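Local coordinates for putative DNA ligase-like protein Rv0938/MT0965 (Mycobacterium tuberculosis, PDB 2IRU) that probably repairs DNA double-strand breaks together with Ku by non-homologous end joining, here represented by its N-terminal primase-polymerase domain, at residues Leu141-Val147 against Arg223-Val229; Gln151-Val155 against Met210-Val214; Ala156-Arg160 against Trp260-Asp264; Gly167-Phe171 against Leu182-Asp187; Thr174-Gly179 against Ala267-Leu271. All coordinates share one frame; numbering follows the deposited sequence.

In the fold
Following the chain, strand 129-143 supplies the first half of contact 1, which closes a loop of 75 residues with strand 227-230. Helix 149-164 comes next and serves two contacts: contact 2 to the loop leading into strand 214-215, and contact 3 to short helix 260-263. Contact 4 pairs the entry of strand 171-174 with strand 180-186, and contact 5 joins the loop between those strands to residues 267-271. Contact 2 nests inside contact 1, and contact 4 nests inside contacts 1, 2 and 3. Contact 3 crosses 1 and 2, while contact 5 crosses all the others. Together they tie the mixed sheet to its helical layer and to the C-terminal part of the domain.

Contact 1 of 5, residues Leu141-Val147 against Arg223-Val229; sequences LDPGEGV and RAGKVFV
D142 and F228 form the hydrogen-bonded pair at the centre of this antiparallel ladder: D142 N reaches F228 O at 2.9 Å, and F228 N returns an equal bond to D142 O. Non-hydrogen-bonded pairs L141-V229 and P143-V227 lie before and after it. Beyond the strands, G144 N is bonded to K226 O and G225 N to E145 O (2.8 Å), which joins two type II turns, G144-V147 and R223-K226. The D142 side chain has CG anti to its N (chi1 -169°), and OD2 forms a salt bridge with R223 NH2 at 3.2 Å, with a weaker bond from NH1. The guanidinium meets this oxygen from above the carboxylate plane, the two planes standing 81° apart, and F228 CB lies 3.5 Å above the guanidinium plane, over its centre. By similarity, D142 binds both manganese ions and substrate. L141, P143, V227 and V229 share the other, apolar face: L141 CB touches V227 CG1 at 3.8 Å, and from the turn V147 CG1 packs against V227 CG2 at 4.0 Å. L152, V155 and A156 of helix 149-164 cover that face, strand 214-215 runs alongside 227-230, and K178 packs on D142 and P143.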
# COMPACT_ATOMS: atom_id res chain seq x y z
N LEU A 141 -3.54 -1.26 -11.24
CA LEU A 141 -4.14 -1.89 -12.40
C LEU A 141 -5.49 -2.44 -12.00
O LEU A 141 -5.57 -3.41 -11.23
CB LEU A 141 -3.23 -3.01 -12.93
CG LEU A 141 -2.15 -2.53 -13.90
CD1 LEU A 141 -1.21 -1.46 -13.35
CD2 LEU A 141 -1.35 -3.76 -14.37
N ASP A 142 -6.55 -1.78 -12.47
CA ASP A 142 -7.88 -2.15 -12.05
C ASP A 142 -8.63 -2.81 -13.21
O ASP A 142 -8.92 -2.12 -14.21
CB ASP A 142 -8.66 -0.94 -11.54
CG ASP A 142 -9.98 -1.35 -10.86
OD1 ASP A 142 -9.94 -1.92 -9.73
OD2 ASP A 142 -11.05 -1.14 -11.47
N PRO A 143 -8.90 -4.13 -13.10
CA PRO A 143 -9.53 -4.87 -14.20
C PRO A 143 -11.01 -4.53 -14.37
O PRO A 143 -11.80 -4.67 -13.42
CB PRO A 143 -9.36 -6.35 -13.78
CG PRO A 143 -9.33 -6.30 -12.26
CD PRO A 143 -8.59 -5.01 -11.95
N GLY A 144 -11.39 -4.08 -15.57
CA GLY A 144 -12.79 -3.78 -15.90
C GLY A 144 -13.67 -5.01 -16.04
O GLY A 144 -13.22 -6.16 -15.90
N GLU A 145 -14.95 -4.77 -16.33
CA GLU A 145 -15.93 -5.83 -16.48
C GLU A 145 -15.48 -6.85 -17.53
O GLU A 145 -15.08 -6.47 -18.64
CB GLU A 145 -17.31 -5.25 -16.82
CG GLU A 145 -18.47 -6.25 -16.74
CD GLU A 145 -18.59 -6.94 -15.37
OE1 GLU A 145 -18.16 -6.35 -14.35
OE2 GLU A 145 -19.13 -8.08 -15.33
N GLY A 146 -15.50 -8.12 -17.14
CA GLY A 146 -15.12 -9.23 -18.01
C GLY A 146 -13.64 -9.48 -18.29
O GLY A 146 -13.30 -10.34 -19.12
N VAL A 147 -12.75 -8.74 -17.63
CA VAL A 147 -11.31 -8.93 -17.82
C VAL A 147 -10.80 -10.13 -16.99
O VAL A 147 -10.97 -10.15 -15.76
CB VAL A 147 -10.50 -7.65 -17.46
CG1 VAL A 147 -9.03 -7.90 -17.61
CG2 VAL A 147 -10.92 -6.46 -18.33
N ARG A 223 -14.50 1.67 -19.72
CA ARG A 223 -13.82 0.80 -18.75
C ARG A 223 -13.99 -0.69 -19.02
O ARG A 223 -13.07 -1.47 -18.78
CB ARG A 223 -14.23 1.14 -17.31
CG ARG A 223 -13.61 2.46 -16.84
CD ARG A 223 -12.15 2.30 -16.43
NE ARG A 223 -12.02 2.40 -14.98
CZ ARG A 223 -12.01 1.39 -14.11
NH1 ARG A 223 -12.12 0.12 -14.51
NH2 ARG A 223 -11.89 1.65 -12.82
N ALA A 224 -15.17 -1.08 -19.53
CA ALA A 224 -15.48 -2.50 -19.67
C ALA A 224 -14.49 -3.17 -20.63
O ALA A 224 -14.12 -2.59 -21.66
CB ALA A 224 -16.91 -2.69 -20.15
N GLY A 225 -14.05 -4.38 -20.27
CA GLY A 225 -13.16 -5.19 -21.12
C GLY A 225 -11.72 -4.72 -21.11
O GLY A 225 -10.87 -5.30 -21.79
N LYS A 226 -11.44 -3.67 -20.34
CA LYS A 226 -10.09 -3.09 -20.26
C LYS A 226 -9.53 -3.04 -18.85
O LYS A 226 -10.28 -2.92 -17.87
CB LYS A 226 -10.06 -1.66 -20.84
CG LYS A 226 -10.55 -1.62 -22.28
CD LYS A 226 -10.47 -0.26 -22.92
CE LYS A 226 -11.12 -0.40 -24.29
NZ LYS A 226 -11.41 0.86 -25.02
N VAL A 227 -8.20 -3.11 -18.77
CA VAL A 227 -7.48 -2.77 -17.54
C VAL A 227 -7.28 -1.25 -17.47
O VAL A 227 -6.70 -0.64 -18.37
CB VAL A 227 -6.11 -3.48 -17.44
CG1 VAL A 227 -5.35 -3.08 -16.13
CG2 VAL A 227 -6.29 -4.99 -17.50
N PHE A 228 -7.74 -0.66 -16.38
CA PHE A 228 -7.48 0.75 -16.14
C PHE A 228 -6.11 0.84 -15.46
O PHE A 228 -5.92 0.32 -14.36
CB PHE A 228 -8.57 1.32 -15.22
CG PHE A 228 -8.30 2.72 -14.76
CD1 PHE A 228 -7.62 3.63 -15.57
CD2 PHE A 228 -8.72 3.13 -13.49
CE1 PHE A 228 -7.36 4.96 -15.13
CE2 PHE A 228 -8.47 4.44 -13.05
CZ PHE A 228 -7.79 5.35 -13.87
N VAL A 229 -5.15 1.43 -16.17
CA VAL A 229 -3.81 1.60 -15.64
C VAL A 229 -3.76 2.97 -14.96
O VAL A 229 -3.50 3.98 -15.60
CB VAL A 229 -2.74 1.48 -16.73
CG1 VAL A 229 -1.35 1.66 -16.17
CG2 VAL A 229 -2.84 0.12 -17.37

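Contact 2 of 5, residues Gln151-Val155 against Met210-Val214; sequences QLAEV and MPALV
Q151 and V155 aim at residues L213 and V214 through their first torsions. Q151 is fully extended, CG anti to the backbone N (chi1 -179°), which carries its amide out to the neighbouring loop; V155 places CG1 anti to its N (chi1 174°) and CG2 anti to the carbonyl carbon, and both methyls lie near V214 CG2, CG1 the nearer. The arrangement belongs to the alpha/beta layering of the primase-polymerase domain: helix 149-164 lies over the sheet, and the loop leaving helix 192-209 enters edge strand 214-215 beside it. Q151 NE2 reaches L213 O at 3.1 Å, a weak, bent bond (131°); its stronger partner is G225 O, so the amide bridges two loops. The 210-214 loop is coiled on itself, since M210 O accepts from both L213 N and V214 N, each at 3.0 Å. M210, the first residue to leave the helix, extends its thioether toward helix 149-164, with SD 4.5 Å from V155 CG2 and the terminal CE 4.0 Å from E154 OE2, where the two chains pass at an oblique angle. On the inner side the valines meet, joined by V227, V229 and L206. V155 CG1 lies 3.6 Å from V214 CG2.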
# COMPACT_ATOMS: atom_id res chain seq x y z
N GLN A 151 -5.31 -11.49 -19.10
CA GLN A 151 -5.29 -10.11 -19.62
C GLN A 151 -4.62 -9.14 -18.63
O GLN A 151 -3.78 -8.34 -19.02
CB GLN A 151 -6.69 -9.60 -20.03
CG GLN A 151 -6.66 -8.15 -20.60
CD GLN A 151 -8.04 -7.54 -20.92
OE1 GLN A 151 -9.02 -8.26 -21.10
NE2 GLN A 151 -8.10 -6.21 -20.99
N LEU A 152 -5.02 -9.23 -17.35
CA LEU A 152 -4.46 -8.37 -16.30
C LEU A 152 -2.95 -8.60 -16.15
O LEU A 152 -2.16 -7.66 -16.00
CB LEU A 152 -5.21 -8.60 -14.98
CG LEU A 152 -4.78 -7.87 -13.69
CD1 LEU A 152 -4.98 -6.38 -13.82
CD2 LEU A 152 -5.56 -8.39 -12.50
N ALA A 153 -2.55 -9.87 -16.24
CA ALA A 153 -1.14 -10.27 -16.16
C ALA A 153 -0.36 -9.75 -17.35
O ALA A 153 0.75 -9.24 -17.17
CB ALA A 153 -1.01 -11.81 -16.07
N GLU A 154 -0.93 -9.91 -18.55
CA GLU A 154 -0.30 -9.42 -19.76
C GLU A 154 -0.12 -7.92 -19.66
O GLU A 154 0.94 -7.40 -20.03
CB GLU A 154 -1.10 -9.77 -21.01
CG GLU A 154 -0.51 -9.11 -22.27
CD GLU A 154 -1.27 -9.43 -23.56
OE1 GLU A 154 -2.31 -10.12 -23.52
OE2 GLU A 154 -0.79 -8.98 -24.62
N VAL A 155 -1.15 -7.22 -19.17
CA VAL A 155 -1.05 -5.76 -19.02
C VAL A 155 0.05 -5.43 -17.99
O VAL A 155 0.87 -4.56 -18.24
CB VAL A 155 -2.42 -5.09 -18.69
CG1 VAL A 155 -2.24 -3.58 -18.37
CG2 VAL A 155 -3.41 -5.29 -19.87
N MET A 210 -1.98 -0.95 -26.78
CA MET A 210 -3.07 -1.93 -26.74
C MET A 210 -4.37 -1.24 -26.37
O MET A 210 -4.91 -1.49 -25.29
CB MET A 210 -2.87 -3.02 -25.69
CG MET A 210 -1.49 -3.51 -25.41
SD MET A 210 -1.36 -4.12 -23.70
CE MET A 210 0.10 -5.09 -23.97
N PRO A 211 -4.88 -0.38 -27.28
CA PRO A 211 -6.09 0.35 -26.85
C PRO A 211 -7.35 -0.51 -26.60
O PRO A 211 -8.25 -0.07 -25.89
CB PRO A 211 -6.30 1.35 -27.99
CG PRO A 211 -5.70 0.62 -29.21
CD PRO A 211 -4.45 0.01 -28.63
N ALA A 212 -7.40 -1.74 -27.12
CA ALA A 212 -8.52 -2.66 -26.85
C ALA A 212 -8.48 -3.21 -25.42
O ALA A 212 -9.52 -3.65 -24.88
CB ALA A 212 -8.49 -3.82 -27.82
N LEU A 213 -7.29 -3.18 -24.81
CA LEU A 213 -7.04 -3.91 -23.55
C LEU A 213 -6.73 -3.02 -22.38
O LEU A 213 -6.84 -3.43 -21.21
CB LEU A 213 -5.87 -4.88 -23.75
CG LEU A 213 -5.96 -5.79 -24.97
CD1 LEU A 213 -4.76 -6.70 -25.08
CD2 LEU A 213 -7.28 -6.61 -24.99
N VAL A 214 -6.30 -1.80 -22.69
CA VAL A 214 -5.88 -0.83 -21.66
C VAL A 214 -6.52 0.53 -21.82
O VAL A 214 -6.64 1.06 -22.94
CB VAL A 214 -4.32 -0.63 -21.72
CG1 VAL A 214 -3.88 0.60 -20.92
CG2 VAL A 214 -3.62 -1.88 -21.25

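Contact 3 of 5, residues Ala156-Arg160 against Trp260-Asp264; sequences ARAVR and WAELD
W260 lies against helix 149-164 with R160 laid over one face of its indole, a cation-pi interaction that joins this helix of the primase-polymerase domain to the short, weakly bonded helix at about 260-263. R160 leaves the helix with CG anti to its N (chi1 -179°) and stays stretched to CD before bending at chi3 (56°), which folds the guanidinium back across the ring. Successive atoms therefore cover successive parts of the indole. CB sits 3.6 Å from W260 CH2, CG lies near CZ2, CD rides over the six-membered ring at 3.9 Å from its centroid as a CH-pi contact, and CZ stands 4.8 Å from that centroid. The guanidinium is not flat on the ring; the planes make an angle of 50°. R157, one turn earlier, puts its CG against both W260 CE3 (3.9 Å) and a face of the R160 guanidinium, probably helping to hold that group over the indole. W260 NE1 is bonded to T170 O, which fixes the ring's rotation and ties it to the approach of strand 171-174. Deeper in the contact, A156 CB fills the corner between W260 CZ3 and L263 CD1, with L180 and P172 lining the inner side. The ring's far corner is close to the helix backbone: W260 CH2 lies 3.5 Å from A156 O.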
# COMPACT_ATOMS: atom_id res chain seq x y z
N ALA A 156 0.09 -6.15 -16.86
CA ALA A 156 1.19 -5.91 -15.89
C ALA A 156 2.59 -6.09 -16.49
O ALA A 156 3.49 -5.25 -16.27
CB ALA A 156 1.01 -6.76 -14.63
N ARG A 157 2.75 -7.18 -17.25
CA ARG A 157 4.04 -7.50 -17.88
C ARG A 157 4.40 -6.41 -18.89
O ARG A 157 5.57 -6.07 -19.07
CB ARG A 157 4.04 -8.91 -18.50
CG ARG A 157 4.05 -10.05 -17.46
CD ARG A 157 4.23 -11.42 -18.12
NE ARG A 157 3.26 -11.64 -19.18
CZ ARG A 157 2.09 -12.26 -19.03
NH1 ARG A 157 1.74 -12.75 -17.84
NH2 ARG A 157 1.29 -12.42 -20.09
N ALA A 158 3.37 -5.86 -19.55
CA ALA A 158 3.58 -4.75 -20.49
C ALA A 158 4.04 -3.46 -19.81
O ALA A 158 4.91 -2.74 -20.34
CB ALA A 158 2.33 -4.54 -21.33
N VAL A 159 3.46 -3.15 -18.65
CA VAL A 159 3.93 -2.03 -17.86
C VAL A 159 5.39 -2.27 -17.46
O VAL A 159 6.24 -1.40 -17.64
CB VAL A 159 3.06 -1.82 -16.58
CG1 VAL A 159 3.64 -0.67 -15.75
CG2 VAL A 159 1.61 -1.58 -16.96
N ARG A 160 5.65 -3.47 -16.93
CA ARG A 160 6.99 -3.89 -16.54
C ARG A 160 7.98 -3.69 -17.70
O ARG A 160 9.09 -3.23 -17.49
CB ARG A 160 7.02 -5.36 -16.12
CG ARG A 160 8.40 -5.83 -15.68
CD ARG A 160 8.55 -7.33 -15.74
NE ARG A 160 8.25 -7.85 -17.09
CZ ARG A 160 8.01 -9.13 -17.36
NH1 ARG A 160 8.07 -10.04 -16.39
NH2 ARG A 160 7.72 -9.50 -18.59
N TRP A 260 6.67 -12.54 -10.53
CA TRP A 260 6.11 -12.43 -11.87
C TRP A 260 5.53 -13.78 -12.33
O TRP A 260 4.44 -13.82 -12.92
CB TRP A 260 7.15 -11.84 -12.83
CG TRP A 260 7.26 -10.34 -12.62
CD1 TRP A 260 8.24 -9.67 -11.93
CD2 TRP A 260 6.32 -9.35 -13.05
NE1 TRP A 260 7.98 -8.31 -11.92
CE2 TRP A 260 6.80 -8.09 -12.60
CE3 TRP A 260 5.13 -9.39 -13.80
CZ2 TRP A 260 6.14 -6.88 -12.88
CZ3 TRP A 260 4.45 -8.19 -14.06
CH2 TRP A 260 4.95 -6.96 -13.59
N ALA A 261 6.19 -14.88 -11.98
CA ALA A 261 5.71 -16.21 -12.37
C ALA A 261 4.38 -16.53 -11.71
O ALA A 261 3.52 -17.18 -12.31
CB ALA A 261 6.76 -17.30 -12.09
N GLU A 262 4.18 -16.02 -10.50
CA GLU A 262 2.89 -16.18 -9.84
C GLU A 262 1.74 -15.56 -10.64
O GLU A 262 0.64 -16.09 -10.65
CB GLU A 262 2.96 -15.64 -8.40
CG GLU A 262 3.52 -16.71 -7.44
CD GLU A 262 3.95 -16.18 -6.10
OE1 GLU A 262 3.80 -14.96 -5.84
OE2 GLU A 262 4.46 -17.01 -5.29
N LEU A 263 2.00 -14.43 -11.29
CA LEU A 263 0.96 -13.76 -12.08
C LEU A 263 0.52 -14.57 -13.29
O LEU A 263 -0.59 -14.35 -13.79
CB LEU A 263 1.39 -12.37 -12.52
CG LEU A 263 1.53 -11.30 -11.45
CD1 LEU A 263 1.50 -9.90 -12.08
CD2 LEU A 263 0.47 -11.42 -10.35
N ASP A 264 1.36 -15.50 -13.74
CA ASP A 264 1.07 -16.37 -14.89
C ASP A 264 0.08 -17.49 -14.58
O ASP A 264 -0.29 -18.26 -15.47
CB ASP A 264 2.36 -17.02 -15.44
CG ASP A 264 3.52 -16.05 -15.56
OD1 ASP A 264 3.62 -15.12 -14.73
OD2 ASP A 264 4.35 -16.23 -16.46

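Contact 4 of 5, residues Gly167-Phe171 against Leu182-Asp187; sequences GLVTF and LYTPLD
T184 OG1 donates to T170 OG1 (3.2 Å) across the open end of a beta hairpin, in which strand 171-174 returns as strand 180-186 after the intervening loop. The bond is possible because both threonines place OG1 anti to the carbonyl carbon; their methyls are then turned to other neighbours, T170 CG2 to L182 CB and T184 CG2 to L168 CB. The latter pair, at 3.5 Å, is tighter than usual for carbons. The part around F171, T170 and T184 is close-packed. F171 N meets Y183 O at 2.8 Å in the carbonyl plane, and Y183 N bonds to F171 O, a hydrogen-bonded antiparallel pair. P185 CD comes to the F171 ring in its plane, at the CE2 edge (3.6 Å). L163 and V159 of helix 149-164 cover the threonine and leucine side.

Toward G167 and D187 the two chains diverge and the direct backbone bonding stops. G167 closes helix 149-164 as the C-prime residue of a Schellman motif, and the exposed D187 only approaches it. L168 CD2 still reaches over to P185 O at 3.5 Å, but a water replaces the missing ladder rung: it accepts from V169 N at 2.9 Å and donates to P185 O at 2.7 Å.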
# COMPACT_ATOMS: atom_id res chain seq x y z
N GLY A 167 15.47 1.23 -17.65
CA GLY A 167 16.35 0.63 -16.65
C GLY A 167 15.75 0.57 -15.25
O GLY A 167 16.48 0.57 -14.26
N LEU A 168 14.43 0.51 -15.20
CA LEU A 168 13.69 0.41 -13.95
C LEU A 168 13.16 -1.01 -13.79
O LEU A 168 12.95 -1.72 -14.79
CB LEU A 168 12.56 1.44 -13.90
CG LEU A 168 12.92 2.93 -13.94
CD1 LEU A 168 11.63 3.75 -14.04
CD2 LEU A 168 13.77 3.36 -12.73
N VAL A 169 13.00 -1.41 -12.54
CA VAL A 169 12.56 -2.76 -12.17
C VAL A 169 11.18 -2.61 -11.51
O VAL A 169 10.96 -1.69 -10.76
CB VAL A 169 13.57 -3.43 -11.20
CG1 VAL A 169 13.07 -4.78 -10.68
CG2 VAL A 169 14.97 -3.58 -11.86
N THR A 170 10.28 -3.55 -11.79
CA THR A 170 8.91 -3.47 -11.31
C THR A 170 8.54 -4.66 -10.42
O THR A 170 8.90 -5.81 -10.75
CB THR A 170 7.96 -3.36 -12.52
OG1 THR A 170 8.43 -2.31 -13.38
CG2 THR A 170 6.52 -3.04 -12.11
N PHE A 171 7.81 -4.38 -9.35
CA PHE A 171 7.41 -5.40 -8.38
C PHE A 171 5.89 -5.49 -8.32
O PHE A 171 5.22 -4.47 -8.04
CB PHE A 171 7.93 -5.05 -6.97
CG PHE A 171 9.43 -4.93 -6.90
CD1 PHE A 171 10.22 -6.03 -6.54
CD2 PHE A 171 10.06 -3.71 -7.22
CE1 PHE A 171 11.61 -5.93 -6.48
CE2 PHE A 171 11.46 -3.61 -7.16
CZ PHE A 171 12.24 -4.70 -6.79
N LEU A 182 1.57 -2.18 -8.97
CA LEU A 182 2.94 -2.39 -9.44
C LEU A 182 3.77 -1.24 -8.87
O LEU A 182 3.35 -0.09 -9.00
CB LEU A 182 3.07 -2.33 -10.98
CG LEU A 182 2.24 -3.34 -11.78
CD1 LEU A 182 2.56 -3.23 -13.28
CD2 LEU A 182 2.54 -4.76 -11.31
N TYR A 183 4.88 -1.56 -8.20
CA TYR A 183 5.78 -0.55 -7.66
C TYR A 183 7.13 -0.60 -8.40
O TYR A 183 7.62 -1.67 -8.75
CB TYR A 183 6.06 -0.82 -6.19
CG TYR A 183 4.88 -0.60 -5.28
CD1 TYR A 183 4.64 0.67 -4.72
CD2 TYR A 183 3.99 -1.64 -4.96
CE1 TYR A 183 3.56 0.90 -3.87
CE2 TYR A 183 2.87 -1.42 -4.09
CZ TYR A 183 2.68 -0.14 -3.54
OH TYR A 183 1.61 0.12 -2.71
N THR A 184 7.71 0.57 -8.60
CA THR A 184 9.00 0.69 -9.25
C THR A 184 9.87 1.71 -8.49
O THR A 184 9.51 2.88 -8.40
CB THR A 184 8.85 1.12 -10.70
OG1 THR A 184 7.99 0.18 -11.39
CG2 THR A 184 10.24 1.17 -11.33
N PRO A 185 11.01 1.26 -7.95
CA PRO A 185 11.83 2.28 -7.27
C PRO A 185 12.53 3.19 -8.30
O PRO A 185 12.96 2.72 -9.37
CB PRO A 185 12.84 1.45 -6.47
CG PRO A 185 12.96 0.17 -7.24
CD PRO A 185 11.63 -0.07 -7.92
N LEU A 186 12.63 4.47 -7.95
CA LEU A 186 13.26 5.47 -8.82
C LEU A 186 14.77 5.51 -8.63
O LEU A 186 15.27 5.52 -7.50
CB LEU A 186 12.64 6.85 -8.57
CG LEU A 186 11.14 7.02 -8.97
CD1 LEU A 186 10.60 8.39 -8.52
CD2 LEU A 186 10.83 6.78 -10.45
N ASP A 187 15.50 5.51 -9.75
CA ASP A 187 16.95 5.72 -9.73
C ASP A 187 17.27 7.12 -9.22
O ASP A 187 18.08 7.29 -8.31
CB ASP A 187 17.55 5.51 -11.12
CG ASP A 187 17.84 4.05 -11.42
OD1 ASP A 187 17.48 3.18 -10.59
OD2 ASP A 187 18.46 3.79 -12.47
O HOH W 1 13.92 0.56 -10.62

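Contact 5 of 5, residues Thr174-Gly179 against Ala267-Leu271; sequences TSGSKG and ALRQL
Q270 reaches into the loop of residues 174-179, and nearly all of this contact runs through its side chain. CB stands 4.2 Å from G176 CA. The first torsion (chi1 -57°) sets CG anti to the carbonyl carbon, and the bend at chi2 (-61°) curls the chain over the loop rather than past it: CG comes to S177 O at 3.6 Å, and CD sits over the G176 backbone. At the tip, OE1 accepts from G176 N at 2.7 Å, with the donor well above the amide carbonyl plane, not on a lone pair. OE1 also rests 3.3 Å from T174 CB and accepts from a water. The amide nitrogen turns to the loop's other arm, where Q270 NE2 lies 3.7 Å from S177 O and 3.9 Å from G179 O.

The water lies 2.7 Å from T174 OG1 and accepts from L271 N, linking the two segments at a second point; R258 is the main partner of that threonine hydroxyl. T174 CG2 and L268 CD2 approach tip to tip, loosely. Within the loop, S175 OG accepts from S177 N, an ST turn, and donates to G179 O at 3.0 Å; S175 N reaches the same oxygen from the same face. G176 O is bonded to T253 and S175 O to R247, so the loop is held from several directions. S175 to G179 belong, by similarity, to the substrate-binding site for polymerase activity, and Q270 probably acts as a second-shell residue that steadies this nucleotide-pocket loop.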
# COMPACT_ATOMS: atom_id res chain seq x y z
N THR A 174 -0.42 -7.99 -5.27
CA THR A 174 -1.88 -8.14 -5.41
C THR A 174 -2.48 -7.34 -4.25
O THR A 174 -2.00 -7.45 -3.13
CB THR A 174 -2.35 -9.60 -5.47
OG1 THR A 174 -1.73 -10.41 -4.46
CG2 THR A 174 -2.02 -10.19 -6.88
N SER A 175 -3.47 -6.53 -4.54
CA SER A 175 -3.96 -5.52 -3.57
C SER A 175 -4.73 -6.09 -2.39
O SER A 175 -4.93 -5.35 -1.42
CB SER A 175 -4.88 -4.50 -4.27
OG SER A 175 -6.12 -5.10 -4.59
N GLY A 176 -5.19 -7.35 -2.46
CA GLY A 176 -6.07 -7.92 -1.43
C GLY A 176 -7.54 -7.69 -1.72
O GLY A 176 -8.41 -8.30 -1.12
N SER A 177 -7.81 -6.78 -2.66
CA SER A 177 -9.17 -6.47 -3.08
C SER A 177 -9.41 -7.03 -4.47
O SER A 177 -9.75 -8.20 -4.61
CB SER A 177 -9.39 -4.95 -3.05
OG SER A 177 -9.40 -4.50 -1.72
N LYS A 178 -9.21 -6.20 -5.48
CA LYS A 178 -9.43 -6.54 -6.89
C LYS A 178 -8.21 -6.05 -7.69
O LYS A 178 -7.78 -6.67 -8.68
CB LYS A 178 -10.69 -5.82 -7.38
CG LYS A 178 -11.03 -6.01 -8.86
CD LYS A 178 -12.49 -5.64 -9.17
CE LYS A 178 -12.71 -4.13 -9.21
NZ LYS A 178 -14.17 -3.81 -9.28
N GLY A 179 -7.64 -4.94 -7.25
CA GLY A 179 -6.50 -4.33 -7.93
C GLY A 179 -5.27 -5.24 -7.96
O GLY A 179 -5.18 -6.24 -7.24
N ALA A 267 -5.30 -19.34 -12.13
CA ALA A 267 -6.00 -19.43 -10.85
C ALA A 267 -5.49 -18.40 -9.85
O ALA A 267 -5.72 -18.57 -8.65
CB ALA A 267 -5.85 -20.82 -10.26
N LEU A 268 -4.77 -17.38 -10.32
CA LEU A 268 -4.27 -16.34 -9.42
C LEU A 268 -5.42 -15.77 -8.58
O LEU A 268 -6.50 -15.46 -9.08
CB LEU A 268 -3.52 -15.21 -10.15
CG LEU A 268 -2.90 -14.10 -9.25
CD1 LEU A 268 -1.52 -14.46 -8.74
CD2 LEU A 268 -2.80 -12.80 -9.99
N ARG A 269 -5.17 -15.66 -7.29
CA ARG A 269 -6.15 -15.10 -6.39
C ARG A 269 -5.45 -14.27 -5.33
O ARG A 269 -4.23 -14.31 -5.20
CB ARG A 269 -6.94 -16.21 -5.72
CG ARG A 269 -6.06 -17.20 -5.01
CD ARG A 269 -6.89 -18.12 -4.14
NE ARG A 269 -6.04 -19.10 -3.46
CZ ARG A 269 -5.31 -18.87 -2.37
NH1 ARG A 269 -5.27 -17.65 -1.78
NH2 ARG A 269 -4.60 -19.88 -1.87
N GLN A 270 -6.26 -13.54 -4.57
CA GLN A 270 -5.73 -12.75 -3.46
C GLN A 270 -5.27 -13.69 -2.33
O GLN A 270 -5.86 -14.78 -2.17
CB GLN A 270 -6.81 -11.81 -2.94
CG GLN A 270 -7.39 -10.89 -4.01
CD GLN A 270 -6.33 -9.98 -4.62
OE1 GLN A 270 -5.33 -9.61 -3.97
NE2 GLN A 270 -6.54 -9.60 -5.89
N LEU A 271 -4.26 -13.28 -1.57
CA LEU A 271 -3.75 -14.13 -0.49
C LEU A 271 -4.24 -13.69 0.88
O LEU A 271 -4.47 -12.50 1.11
CB LEU A 271 -2.22 -14.16 -0.50
CG LEU A 271 -1.53 -14.65 -1.77
CD1 LEU A 271 -0.04 -14.45 -1.61
CD2 LEU A 271 -1.87 -16.11 -2.10
O HOH W 2 -3.32 -10.52 -2.29